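Local coordinates for lipopolysaccharide biosynthesis protein wbpB (Thermus thermophilus, PDB 3O9Z) that is an NAD-dependent dehydrogenase that probably oxidises a nucleotide-linked sugar on the route to 2,3-diacetamido-2,3-dideoxy-D-mannuronic acid, with alpha-ketoglutarate bound beside the cofactor, at residues His201-Ala206 with Pro298-Ser303. Sequence-based numbering, arbitrary orientation.
Sequences HVEVHA and PLSQPS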
ATOM      1  N   HIS A 201     -31.202  -2.042 -28.149  1.00 16.22           N
ATOM      2  CA  HIS A 201     -31.924  -1.493 -27.014  1.00 16.76           C
ATOM      3  C   HIS A 201     -31.413  -2.191 -25.770  1.00 15.56           C
ATOM      4  O   HIS A 201     -31.180  -3.396 -25.778  1.00 15.94           O
ATOM      5  CB  HIS A 201     -33.434  -1.734 -27.183  1.00 19.73           C
ATOM      6  CG  HIS A 201     -34.263  -1.350 -25.996  1.00 23.40           C
ATOM      7  ND1 HIS A 201     -34.417  -0.046 -25.576  1.00 32.92           N
ATOM      8  CD2 HIS A 201     -35.070  -2.095 -25.203  1.00 29.15           C
ATOM      9  CE1 HIS A 201     -35.244  -0.008 -24.547  1.00 26.79           C
ATOM     10  NE2 HIS A 201     -35.656  -1.239 -24.302  1.00 31.33           N
ATOM     11  N   VAL A 202     -31.171  -1.419 -24.717  1.00 15.65           N
ATOM     12  CA  VAL A 202     -30.708  -1.990 -23.449  1.00 16.03           C
ATOM     13  C   VAL A 202     -31.581  -1.500 -22.302  1.00 17.26           C
ATOM     14  O   VAL A 202     -31.952  -0.309 -22.279  1.00 18.85           O
ATOM     15  CB  VAL A 202     -29.280  -1.490 -23.130  1.00 17.70           C
ATOM     16  CG1 VAL A 202     -28.826  -2.056 -21.769  1.00 18.91           C
ATOM     17  CG2 VAL A 202     -28.327  -1.952 -24.204  1.00 18.79           C
ATOM     18  N   GLU A 203     -31.974  -2.387 -21.390  1.00 15.53           N
ATOM     19  CA  GLU A 203     -32.723  -2.018 -20.178  1.00 15.69           C
ATOM     20  C   GLU A 203     -32.057  -2.633 -18.954  1.00 15.35           C
ATOM     21  O   GLU A 203     -31.543  -3.747 -19.020  1.00 14.66           O
ATOM     22  CB  GLU A 203     -34.157  -2.587 -20.160  1.00 19.35           C
ATOM     23  CG  GLU A 203     -34.946  -2.183 -21.359  1.00 22.07           C
ATOM     24  CD  GLU A 203     -36.341  -2.752 -21.418  1.00 23.45           C
ATOM     25  OE1 GLU A 203     -36.827  -3.482 -20.525  1.00 21.11           O
ATOM     26  OE2 GLU A 203     -36.974  -2.477 -22.450  1.00 27.51           O
ATOM     27  N   VAL A 204     -32.132  -1.952 -17.816  1.00 15.44           N
ATOM     28  CA  VAL A 204     -31.696  -2.550 -16.559  1.00 15.34           C
ATOM     29  C   VAL A 204     -32.858  -2.477 -15.594  1.00 14.67           C
ATOM     30  O   VAL A 204     -33.514  -1.408 -15.497  1.00 14.90           O
ATOM     31  CB  VAL A 204     -30.414  -1.902 -16.031  1.00 15.54           C
ATOM     32  CG1 VAL A 204     -30.608  -0.407 -15.785  1.00 18.21           C
ATOM     33  CG2 VAL A 204     -29.990  -2.563 -14.735  1.00 14.88           C
ATOM     34  N   HIS A 205     -33.165  -3.602 -14.942  1.00 15.83           N
ATOM     35  CA  HIS A 205     -34.359  -3.741 -14.110  1.00 15.16           C
ATOM     36  C   HIS A 205     -34.052  -3.828 -12.617  1.00 15.62           C
ATOM     37  O   HIS A 205     -34.929  -3.582 -11.781  1.00 19.17           O
ATOM     38  CB  HIS A 205     -35.127  -5.012 -14.500  1.00 16.82           C
ATOM     39  CG  HIS A 205     -35.531  -5.045 -15.936  1.00 15.63           C
ATOM     40  ND1 HIS A 205     -35.670  -6.231 -16.634  1.00 16.04           N
ATOM     41  CD2 HIS A 205     -35.815  -4.047 -16.805  1.00 17.12           C
ATOM     42  CE1 HIS A 205     -36.016  -5.953 -17.876  1.00 14.61           C
ATOM     43  NE2 HIS A 205     -36.117  -4.640 -18.008  1.00 17.02           N
ATOM     44  N   ALA A 206     -32.817  -4.218 -12.301  1.00 16.46           N
ATOM     45  CA  ALA A 206     -32.395  -4.407 -10.891  1.00 17.09           C
ATOM     46  C   ALA A 206     -30.926  -4.103 -10.858  1.00 16.10           C
ATOM     47  O   ALA A 206     -30.162  -4.489 -11.736  1.00 17.45           O
ATOM     48  CB  ALA A 206     -32.641  -5.846 -10.395  1.00 17.11           C
ATOM     49  N   PRO A 298     -30.617   4.629 -16.358  1.00 21.90           N
ATOM     50  CA  PRO A 298     -31.626   4.551 -15.318  1.00 21.70           C
ATOM     51  C   PRO A 298     -32.367   3.224 -15.310  1.00 19.60           C
ATOM     52  O   PRO A 298     -32.621   2.651 -16.380  1.00 20.68           O
ATOM     53  CB  PRO A 298     -32.586   5.701 -15.655  1.00 24.03           C
ATOM     54  CG  PRO A 298     -31.751   6.648 -16.489  1.00 24.82           C
ATOM     55  CD  PRO A 298     -30.845   5.748 -17.291  1.00 24.66           C
ATOM     56  N   LEU A 299     -32.698   2.779 -14.108  1.00 20.06           N
ATOM     57  CA  LEU A 299     -33.586   1.646 -13.897  1.00 19.95           C
ATOM     58  C   LEU A 299     -34.932   1.859 -14.567  1.00 22.28           C
ATOM     59  O   LEU A 299     -35.509   2.958 -14.583  1.00 21.42           O
ATOM     60  CB  LEU A 299     -33.795   1.372 -12.408  1.00 22.55           C
ATOM     61  CG  LEU A 299     -32.635   0.709 -11.674  1.00 24.25           C
ATOM     62  CD1 LEU A 299     -32.828   0.819 -10.153  1.00 30.18           C
ATOM     63  CD2 LEU A 299     -32.502  -0.768 -12.051  1.00 25.82           C
ATOM     64  N   SER A 300     -35.437   0.796 -15.177  1.00 18.59           N
ATOM     65  CA  SER A 300     -36.798   0.833 -15.671  1.00 21.25           C
ATOM     66  C   SER A 300     -37.622  -0.357 -15.200  1.00 21.25           C
ATOM     67  O   SER A 300     -37.087  -1.366 -14.733  1.00 21.79           O
ATOM     68  CB  SER A 300     -36.768   0.890 -17.186  1.00 23.98           C
ATOM     69  OG  SER A 300     -36.198  -0.285 -17.740  1.00 21.04           O
ATOM     70  N   GLN A 301     -38.942  -0.244 -15.329  1.00 22.91           N
ATOM     71  CA  GLN A 301     -39.826  -1.287 -14.849  1.00 22.84           C
ATOM     72  C   GLN A 301     -40.063  -2.202 -16.051  1.00 21.96           C
ATOM     73  O   GLN A 301     -40.527  -1.726 -17.078  1.00 24.62           O
ATOM     74  CB  GLN A 301     -41.182  -0.699 -14.442  1.00 26.93           C
ATOM     75  CG  GLN A 301     -42.147  -1.768 -13.940  1.00 33.62           C
ATOM     76  CD  GLN A 301     -41.850  -2.162 -12.506  1.00 45.03           C
ATOM     77  OE1 GLN A 301     -41.250  -1.393 -11.747  1.00 50.35           O
ATOM     78  NE2 GLN A 301     -42.264  -3.370 -12.126  1.00 47.63           N
ATOM     79  N   PRO A 302     -39.752  -3.492 -15.906  1.00 21.83           N
ATOM     80  CA  PRO A 302     -39.855  -4.396 -17.054  1.00 22.08           C
ATOM     81  C   PRO A 302     -41.305  -4.717 -17.382  1.00 21.80           C
ATOM     82  O   PRO A 302     -42.135  -4.884 -16.481  1.00 22.57           O
ATOM     83  CB  PRO A 302     -39.128  -5.654 -16.574  1.00 20.95           C
ATOM     84  CG  PRO A 302     -39.247  -5.627 -15.083  1.00 23.89           C
ATOM     85  CD  PRO A 302     -39.232  -4.164 -14.700  1.00 21.20           C
ATOM     86  N   SER A 303     -41.596  -4.799 -18.672  1.00 23.24           N
ATOM     87  CA  SER A 303     -42.822  -5.485 -19.104  1.00 23.52           C
ATOM     88  C   SER A 303     -42.678  -6.974 -18.787  1.00 25.04           C
ATOM     89  O   SER A 303     -41.550  -7.473 -18.672  1.00 23.24           O
ATOM     90  CB  SER A 303     -42.995  -5.288 -20.606  1.00 24.95           C
ATOM     91  OG  SER A 303     -41.947  -5.959 -21.291  1.00 30.50           O
TER
HETATM   92  O   HOH W   1     -39.442  -3.793 -20.454  1.00 29.09           O
HETATM   93  O   HOH W   2     -33.502   0.658 -18.083  1.00 18.40           O
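Pro302 lies over one face of the His205 imidazole, its CB 3.4 Å from the ring centroid and only 9° off the ring normal, a CH-pi contact centred on the ring. Followed outward, the histidine meets the loop along most of its length. Its CB sits near Ser300 O and Pro302 CD; with CG turned anti to the carbonyl carbon (chi1 -58°), the ring extends along Pro302, CG and ND1 touching the proline CB and CG. CD2 comes within 3.6 Å of Ser300 O, CE1 rests against Pro302 CB, and at the tip NE2, also against that CB, donates a nearly straight bond of 2.9 Å to Glu203 OE1, which accepts it in the imidazole plane through its anti lone pair. The other carboxylate oxygen, OE2, accepts a hydrogen bond from His201 NE2, so Glu203 is clamped between two histidines, while a water bound to OE1 reaches Ser303 N. With an alanine at position 205, Glu203 OE1 would probably lose one of its donors, the carboxylate would be freer to turn, and Pro302 would lose its aromatic partner.

Earlier in the loop, Ser300 N donates to Val204 O at 2.9 Å, and Leu299 CA adds a C-H...O contact to the same oxygen. Leu299 CD2 packs on the peptide between His205 and Ala206 and approaches Val204 CG2 at 4.1 Å. A second water joins Val204 N, Pro298 O and Ser300 OG. Residues 298-302, after helix 281-294, run nearly at right angles (89°) to residues 203-206. The loop packs at a classic beta bulge, where His205 and Ala206 both face Ala213, on strand 199-207, an edge strand, within this chain, of the mixed sheet in the C-terminal alpha/beta domain of a Gfo/Idh/MocA oxidoreductase.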